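Local coordinates for protein polyketide synthase/nonribosomal peptide synthetase hybrid RzxB (Pseudomonas fluorescens, PDB 5IL6) that probably dehydrates beta-hydroxyacyl intermediates during rhizoxin assembly, as the dehydratase domain of a trans-AT polyketide synthase, at residues Ser38-His43 with Gln87-Asp92; Ile57-Ala62 with Gly97-Glu102. All coordinates share one frame; numbering follows the deposited sequence.

Contact 1: Ser38-His43 with Gln87-Asp92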
ATOM      1  N   SER A  38      12.814   0.303  -6.789  1.00 33.67           N
ATOM      2  CA  SER A  38      12.322   1.544  -6.200  1.00 31.95           C
ATOM      3  C   SER A  38      11.503   1.280  -4.941  1.00 26.19           C
ATOM      4  O   SER A  38      11.583   2.044  -3.971  1.00 28.65           O
ATOM      5  CB  SER A  38      11.488   2.310  -7.226  1.00 39.14           C
ATOM      6  OG  SER A  38      12.238   2.579  -8.400  1.00 52.45           O
ATOM      7  N   VAL A  39      10.715   0.201  -4.931  1.00 23.14           N
ATOM      8  CA  VAL A  39       9.882  -0.103  -3.770  1.00 24.21           C
ATOM      9  C   VAL A  39      10.720  -0.376  -2.529  1.00 22.75           C
ATOM     10  O   VAL A  39      10.194  -0.348  -1.411  1.00 23.15           O
ATOM     11  CB  VAL A  39       8.949  -1.299  -4.067  1.00 25.90           C
ATOM     12  CG1 VAL A  39       7.897  -0.909  -5.093  1.00 28.97           C
ATOM     13  CG2 VAL A  39       9.748  -2.513  -4.540  1.00 30.58           C
ATOM     14  N   LEU A  40      12.012  -0.653  -2.696  1.00 23.83           N
ATOM     15  CA  LEU A  40      12.933  -0.818  -1.580  1.00 24.37           C
ATOM     16  C   LEU A  40      13.875   0.371  -1.443  1.00 23.12           C
ATOM     17  O   LEU A  40      13.905   1.024  -0.396  1.00 24.85           O
ATOM     18  CB  LEU A  40      13.738  -2.110  -1.766  1.00 26.65           C
ATOM     19  CG  LEU A  40      12.962  -3.411  -1.564  1.00 27.33           C
ATOM     20  CD1 LEU A  40      13.391  -4.435  -2.598  1.00 28.04           C
ATOM     21  CD2 LEU A  40      13.183  -3.947  -0.161  1.00 29.85           C
ATOM     22  N   ALA A  41      14.640   0.672  -2.496  1.00 22.43           N
ATOM     23  CA  ALA A  41      15.706   1.664  -2.404  1.00 25.39           C
ATOM     24  C   ALA A  41      15.173   3.064  -2.133  1.00 27.74           C
ATOM     25  O   ALA A  41      15.864   3.878  -1.512  1.00 29.16           O
ATOM     26  CB  ALA A  41      16.529   1.658  -3.691  1.00 27.25           C
ATOM     27  N   GLU A  42      13.972   3.375  -2.611  1.00 24.22           N
ATOM     28  CA  GLU A  42      13.393   4.698  -2.430  1.00 28.27           C
ATOM     29  C   GLU A  42      12.466   4.766  -1.224  1.00 26.86           C
ATOM     30  O   GLU A  42      11.735   5.750  -1.074  1.00 24.76           O
ATOM     31  CB  GLU A  42      12.647   5.115  -3.699  1.00 32.14           C
ATOM     32  CG  GLU A  42      13.548   5.171  -4.923  1.00 47.23           C
ATOM     33  CD  GLU A  42      12.887   5.837  -6.110  1.00 62.08           C
ATOM     34  OE1 GLU A  42      11.791   5.394  -6.501  1.00 69.32           O
ATOM     35  OE2 GLU A  42      13.466   6.804  -6.652  1.00 67.83           O
ATOM     36  N   HIS A  43      12.487   3.748  -0.363  1.00 23.67           N
ATOM     37  CA  HIS A  43      11.675   3.696   0.853  1.00 24.25           C
ATOM     38  C   HIS A  43      12.586   3.228   1.987  1.00 22.05           C
ATOM     39  O   HIS A  43      12.673   2.029   2.263  1.00 21.24           O
ATOM     40  CB  HIS A  43      10.480   2.768   0.659  1.00 25.32           C
ATOM     41  CG  HIS A  43       9.526   2.757   1.812  1.00 26.55           C
ATOM     42  ND1 HIS A  43       9.673   1.913   2.891  1.00 24.48           N
ATOM     43  CD2 HIS A  43       8.406   3.479   2.047  1.00 34.03           C
ATOM     44  CE1 HIS A  43       8.688   2.122   3.747  1.00 29.78           C
ATOM     45  NE2 HIS A  43       7.904   3.065   3.257  1.00 33.59           N
ATOM     46  N   GLN A  87       6.558  -7.858  10.383  1.00 47.78           N
ATOM     47  CA  GLN A  87       7.903  -7.319  10.335  1.00 54.36           C
ATOM     48  C   GLN A  87       8.151  -6.666   8.979  1.00 33.66           C
ATOM     49  O   GLN A  87       7.616  -7.115   7.967  1.00 28.18           O
ATOM     50  CB  GLN A  87       8.927  -8.425  10.561  1.00 80.54           C
ATOM     51  CG  GLN A  87       8.409  -9.585  11.381  1.00101.89           C
ATOM     52  CD  GLN A  87       9.522 -10.386  12.015  1.00121.59           C
ATOM     53  OE1 GLN A  87      10.597 -10.548  11.440  1.00130.51           O
ATOM     54  NE2 GLN A  87       9.269 -10.888  13.216  1.00128.26           N
ATOM     55  N   PRO A  88       8.961  -5.615   8.925  1.00 32.56           N
ATOM     56  CA  PRO A  88       9.343  -5.068   7.624  1.00 32.01           C
ATOM     57  C   PRO A  88      10.267  -6.035   6.903  1.00 29.94           C
ATOM     58  O   PRO A  88      10.981  -6.827   7.524  1.00 31.49           O
ATOM     59  CB  PRO A  88      10.065  -3.760   7.982  1.00 37.34           C
ATOM     60  CG  PRO A  88       9.817  -3.555   9.456  1.00 40.46           C
ATOM     61  CD  PRO A  88       9.658  -4.925  10.014  1.00 39.94           C
ATOM     62  N   PHE A  89      10.243  -5.974   5.576  1.00 24.73           N
ATOM     63  CA  PHE A  89      11.072  -6.841   4.752  1.00 22.62           C
ATOM     64  C   PHE A  89      12.222  -6.035   4.162  1.00 23.31           C
ATOM     65  O   PHE A  89      12.001  -5.000   3.523  1.00 24.99           O
ATOM     66  CB  PHE A  89      10.267  -7.493   3.629  1.00 21.06           C
ATOM     67  CG  PHE A  89      11.120  -8.273   2.669  1.00 22.22           C
ATOM     68  CD1 PHE A  89      11.539  -9.555   2.981  1.00 21.79           C
ATOM     69  CD2 PHE A  89      11.522  -7.716   1.465  1.00 25.96           C
ATOM     70  CE1 PHE A  89      12.334 -10.274   2.104  1.00 21.73           C
ATOM     71  CE2 PHE A  89      12.316  -8.429   0.584  1.00 28.25           C
ATOM     72  CZ  PHE A  89      12.722  -9.709   0.904  1.00 25.11           C
ATOM     73  N   SER A  90      13.441  -6.513   4.385  1.00 19.74           N
ATOM     74  CA  SER A  90      14.630  -5.981   3.741  1.00 20.32           C
ATOM     75  C   SER A  90      15.403  -7.129   3.114  1.00 22.70           C
ATOM     76  O   SER A  90      15.334  -8.273   3.574  1.00 26.10           O
ATOM     77  CB  SER A  90      15.531  -5.221   4.729  1.00 26.21           C
ATOM     78  OG  SER A  90      14.897  -4.043   5.198  1.00 30.75           O
ATOM     79  N   VAL A  91      16.129  -6.814   2.049  1.00 19.98           N
ATOM     80  CA  VAL A  91      16.956  -7.798   1.361  1.00 22.19           C
ATOM     81  C   VAL A  91      18.258  -7.978   2.127  1.00 25.17           C
ATOM     82  O   VAL A  91      18.956  -7.002   2.429  1.00 25.58           O
ATOM     83  CB  VAL A  91      17.223  -7.362  -0.087  1.00 21.56           C
ATOM     84  CG1 VAL A  91      18.185  -8.329  -0.776  1.00 23.15           C
ATOM     85  CG2 VAL A  91      15.911  -7.260  -0.861  1.00 20.85           C
ATOM     86  N   ASP A  92      18.588  -9.226   2.450  1.00 27.54           N
ATOM     87  CA  ASP A  92      19.873  -9.534   3.061  1.00 37.49           C
ATOM     88  C   ASP A  92      20.351 -10.888   2.556  1.00 42.52           C
ATOM     89  O   ASP A  92      19.633 -11.607   1.857  1.00 39.00           O
ATOM     90  CB  ASP A  92      19.791  -9.509   4.594  1.00 38.49           C
ATOM     91  CG  ASP A  92      18.776 -10.490   5.151  1.00 38.38           C
ATOM     92  OD1 ASP A  92      18.663 -11.613   4.615  1.00 35.09           O
ATOM     93  OD2 ASP A  92      18.100 -10.143   6.144  1.00 38.35           O
TER
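Phe-89 is the first residue of 87-92 to meet the short helix 38-41, and it does so through both its backbone and its ring. One methyl of Leu-40, CD2, rests 4.0 Å from Phe-89 O, while the same methyl lies 4.4 Å from ring carbon CD2 of Phe-89, which it approaches obliquely. The end of the ring comes nearer to the helix than its CB does. A flat, hydrophobic side chain suits this buried place, and the ring also packs edge-to-face with His-127. Backbone hydrogen bonding ties Phe-89 to Leu-51, in the link between strand 48-49 and helix 53-67.

Ser-90 has its CA nearest to that of Leu-40, at 7.6 Å, yet its hydroxyl takes no part in the packing. That small polar group instead hydrogen-bonds Ala-49 O, which lets a serine sit beside an apolar contact.

Val-91 meets the other branch of Leu-40. Its CG2 comes 4.2 Å from Leu-40 CD1, the two side chains crossing at about a right angle. Leu-40 holds CG anti to its own carbonyl carbon (chi1 -72°), and from there the fork divides its methyls between two neighbours, CD2 for Phe-89 and CD1 for Val-91.

Beyond Leu-40 the helix ends, with Glu-42 N bonded to Ser-38 O (3.1 Å) and His-43 N to Leu-40 O. His-43, bonded through ND1 to Val-50 O, packs on Asp-208 of helix 204-212; the two are probably the catalytic histidine and aspartate, as in other polyketide synthase dehydratases.

No hydrogen bond or salt bridge crosses between the two segments. The contact is modest, 106 Å² in all, and is made by van der Waals packing that buries the Leu-40 methyls against Phe-89 and Val-91, while the Ser-90 hydroxyl finds its partner elsewhere.

Contact 2: Ile57-Ala62 with Gly97-Glu102; sequences IVMIQA and GELFLE
Met-59 and Leu-101 carry most of the packing between helix 57-62 and strand 98-102. CG of the methionine lies 3.6 Å from Leu-101 CD1, and SD follows at 4.1 Å from that same methyl. The two side chains run antiparallel to each other, and the leucine methyl lies alongside the thioether chain. Leu-101 CD1 also comes 3.8 Å from Met-59 O. Met-59 runs straight out from the helix, with CG anti to the backbone N, and then bends at chi3 (-38°). The bend takes CE to Leu-99, whose CD2 it meets at 3.8 Å, the two side chains meeting at a slant.

Methionine suits this place because its flexible, unbranched chain can reach two leucines set two residues apart on one side of a strand. Leu-99 and Leu-101 lie on the same face of the strand and point toward the helix, whereas Phe-100 between them points away. Leu-101 CD1 also comes 4.2 Å from Ile-60 CG1.

The axes of the short helix and strand segments pass 10.0 Å apart and cross at -49°, a spacing that leaves a layer of apolar side chains between them. This is the hot-dog arrangement, a long helix wrapped by an antiparallel sheet. Ile-60 continues the layer to Ile-113 and Ile-115 of strand 110-118 and to Ile-80 of strand 77-85, while strand 98-105 pairs with strands 27-32 and 110-118.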
ATOM      1  N   ILE A  57       0.458  -5.076  -0.649  1.00 20.22           N
ATOM      2  CA  ILE A  57      -0.921  -5.050  -1.131  1.00 19.10           C
ATOM      3  C   ILE A  57      -0.957  -5.322  -2.628  1.00 18.75           C
ATOM      4  O   ILE A  57      -1.789  -6.094  -3.121  1.00 18.84           O
ATOM      5  CB  ILE A  57      -1.584  -3.705  -0.785  1.00 21.17           C
ATOM      6  CG1 ILE A  57      -1.825  -3.608   0.724  1.00 20.78           C
ATOM      7  CG2 ILE A  57      -2.892  -3.523  -1.560  1.00 22.98           C
ATOM      8  CD1 ILE A  57      -2.278  -2.240   1.193  1.00 23.76           C
ATOM      9  N   VAL A  58      -0.065  -4.672  -3.377  1.00 17.51           N
ATOM     10  CA  VAL A  58      -0.014  -4.880  -4.821  1.00 18.48           C
ATOM     11  C   VAL A  58       0.339  -6.327  -5.135  1.00 17.81           C
ATOM     12  O   VAL A  58      -0.179  -6.916  -6.091  1.00 20.18           O
ATOM     13  CB  VAL A  58       0.987  -3.899  -5.461  1.00 19.06           C
ATOM     14  CG1 VAL A  58       1.199  -4.224  -6.936  1.00 23.31           C
ATOM     15  CG2 VAL A  58       0.501  -2.465  -5.290  1.00 20.00           C
ATOM     16  N   MET A  59       1.232  -6.919  -4.344  1.00 20.19           N
ATOM     17  CA  MET A  59       1.599  -8.311  -4.567  1.00 22.47           C
ATOM     18  C   MET A  59       0.404  -9.232  -4.369  1.00 22.10           C
ATOM     19  O   MET A  59       0.221 -10.195  -5.122  1.00 20.60           O
ATOM     20  CB  MET A  59       2.741  -8.687  -3.632  1.00 25.30           C
ATOM     21  CG  MET A  59       3.330 -10.072  -3.860  1.00 42.22           C
ATOM     22  SD  MET A  59       4.692 -10.451  -2.736  1.00 44.75           S
ATOM     23  CE  MET A  59       5.515  -8.863  -2.636  1.00 23.91           C
ATOM     24  N   ILE A  60      -0.420  -8.956  -3.359  1.00 20.32           N
ATOM     25  CA  ILE A  60      -1.628  -9.747  -3.149  1.00 19.20           C
ATOM     26  C   ILE A  60      -2.575  -9.584  -4.327  1.00 21.65           C
ATOM     27  O   ILE A  60      -3.155 -10.561  -4.819  1.00 22.60           O
ATOM     28  CB  ILE A  60      -2.303  -9.348  -1.824  1.00 20.04           C
ATOM     29  CG1 ILE A  60      -1.380  -9.682  -0.648  1.00 26.68           C
ATOM     30  CG2 ILE A  60      -3.646 -10.060  -1.667  1.00 22.69           C
ATOM     31  CD1 ILE A  60      -1.859  -9.153   0.691  1.00 25.65           C
ATOM     32  N   GLN A  61      -2.746  -8.347  -4.801  1.00 23.00           N
ATOM     33  CA  GLN A  61      -3.622  -8.103  -5.942  1.00 23.53           C
ATOM     34  C   GLN A  61      -3.125  -8.836  -7.184  1.00 24.37           C
ATOM     35  O   GLN A  61      -3.916  -9.443  -7.914  1.00 25.57           O
ATOM     36  CB  GLN A  61      -3.726  -6.600  -6.205  1.00 26.45           C
ATOM     37  CG  GLN A  61      -4.424  -5.831  -5.088  1.00 34.42           C
ATOM     38  CD  GLN A  61      -4.256  -4.328  -5.204  1.00 33.68           C
ATOM     39  OE1 GLN A  61      -3.348  -3.841  -5.877  1.00 30.25           O
ATOM     40  NE2 GLN A  61      -5.139  -3.583  -4.548  1.00 28.92           N
ATOM     41  N   ALA A  62      -1.816  -8.793  -7.437  1.00 24.88           N
ATOM     42  CA  ALA A  62      -1.260  -9.500  -8.586  1.00 22.66           C
ATOM     43  C   ALA A  62      -1.439 -11.008  -8.444  1.00 20.00           C
ATOM     44  O   ALA A  62      -1.791 -11.694  -9.409  1.00 22.01           O
ATOM     45  CB  ALA A  62       0.217  -9.151  -8.750  1.00 21.24           C
ATOM     46  N   GLY A  97      16.970 -12.037  -0.829  1.00 29.46           N
ATOM     47  CA  GLY A  97      15.974 -11.201  -1.464  1.00 26.69           C
ATOM     48  C   GLY A  97      14.679 -11.901  -1.796  1.00 25.25           C
ATOM     49  O   GLY A  97      13.845 -11.323  -2.498  1.00 22.25           O
ATOM     50  N   GLU A  98      14.472 -13.119  -1.301  1.00 22.29           N
ATOM     51  CA  GLU A  98      13.344 -13.946  -1.717  1.00 20.22           C
ATOM     52  C   GLU A  98      12.156 -13.710  -0.792  1.00 20.05           C
ATOM     53  O   GLU A  98      12.268 -13.867   0.429  1.00 20.71           O
ATOM     54  CB  GLU A  98      13.739 -15.422  -1.716  1.00 24.40           C
ATOM     55  CG  GLU A  98      14.797 -15.773  -2.749  1.00 26.86           C
ATOM     56  CD  GLU A  98      15.175 -17.244  -2.729  1.00 33.94           C
ATOM     57  OE1 GLU A  98      15.078 -17.874  -1.656  1.00 37.44           O
ATOM     58  OE2 GLU A  98      15.575 -17.770  -3.787  1.00 43.50           O
ATOM     59  N   LEU A  99      11.020 -13.347  -1.384  1.00 19.66           N
ATOM     60  CA  LEU A  99       9.775 -13.122  -0.663  1.00 18.92           C
ATOM     61  C   LEU A  99       8.707 -14.027  -1.260  1.00 20.37           C
ATOM     62  O   LEU A  99       8.410 -13.937  -2.456  1.00 22.69           O
ATOM     63  CB  LEU A  99       9.357 -11.651  -0.750  1.00 20.98           C
ATOM     64  CG  LEU A  99       8.308 -11.131   0.236  1.00 20.50           C
ATOM     65  CD1 LEU A  99       8.728 -11.364   1.675  1.00 16.20           C
ATOM     66  CD2 LEU A  99       8.087  -9.654   0.000  1.00 24.81           C
ATOM     67  N   PHE A 100       8.132 -14.889  -0.429  1.00 17.81           N
ATOM     68  CA  PHE A 100       7.138 -15.862  -0.856  1.00 17.88           C
ATOM     69  C   PHE A 100       5.732 -15.378  -0.525  1.00 23.41           C
ATOM     70  O   PHE A 100       5.515 -14.688   0.470  1.00 23.88           O
ATOM     71  CB  PHE A 100       7.382 -17.208  -0.176  1.00 18.76           C
ATOM     72  CG  PHE A 100       8.690 -17.842  -0.543  1.00 23.35           C
ATOM     73  CD1 PHE A 100       9.852 -17.499   0.126  1.00 21.99           C
ATOM     74  CD2 PHE A 100       8.758 -18.785  -1.553  1.00 25.99           C
ATOM     75  CE1 PHE A 100      11.059 -18.079  -0.208  1.00 25.09           C
ATOM     76  CE2 PHE A 100       9.962 -19.371  -1.890  1.00 26.51           C
ATOM     77  CZ  PHE A 100      11.113 -19.017  -1.218  1.00 28.75           C
ATOM     78  N   LEU A 101       4.776 -15.751  -1.375  1.00 21.67           N
ATOM     79  CA  LEU A 101       3.360 -15.494  -1.131  1.00 21.77           C
ATOM     80  C   LEU A 101       2.604 -16.803  -1.285  1.00 22.56           C
ATOM     81  O   LEU A 101       2.657 -17.430  -2.348  1.00 21.30           O
ATOM     82  CB  LEU A 101       2.803 -14.440  -2.093  1.00 19.19           C
ATOM     83  CG  LEU A 101       1.353 -13.988  -1.851  1.00 19.10           C
ATOM     84  CD1 LEU A 101       1.162 -12.566  -2.352  1.00 22.65           C
ATOM     85  CD2 LEU A 101       0.332 -14.908  -2.518  1.00 18.72           C
ATOM     86  N   GLU A 102       1.907 -17.213  -0.228  1.00 21.88           N
ATOM     87  CA  GLU A 102       1.095 -18.423  -0.240  1.00 24.29           C
ATOM     88  C   GLU A 102      -0.376 -18.050  -0.333  1.00 23.27           C
ATOM     89  O   GLU A 102      -0.845 -17.172   0.398  1.00 22.81           O
ATOM     90  CB  GLU A 102       1.344 -19.268   1.009  1.00 27.36           C
ATOM     91  CG  GLU A 102       2.528 -20.207   0.889  1.00 34.26           C
ATOM     92  CD  GLU A 102       2.802 -20.973   2.173  1.00 40.47           C
ATOM     93  OE1 GLU A 102       1.923 -20.993   3.060  1.00 41.43           O
ATOM     94  OE2 GLU A 102       3.897 -21.559   2.294  1.00 40.87           O
TER

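In the fold
The two contacts lie with their centres 13 Å apart, both within the first of the chain's two hot-dog units. Their segments alternate along the chain: helix 38-41, helix 53-67, the loop after strand 77-85, then strand 98-105. Contact 1 thus joins a short helix to a loop, and contact 2 joins the long hot-dog helix to the strand that this loop leads into. They meet directly, for Phe-89 CD1 packs 3.6 Å from Leu-99 CD1, and Val-91 CG1 lies 3.7 Å from Gly-97 CA. The apolar packing is therefore continuous from the hot-dog core to helix 38-41, whose end leads into His-43 and its neighbour Asp-208, the probable active site.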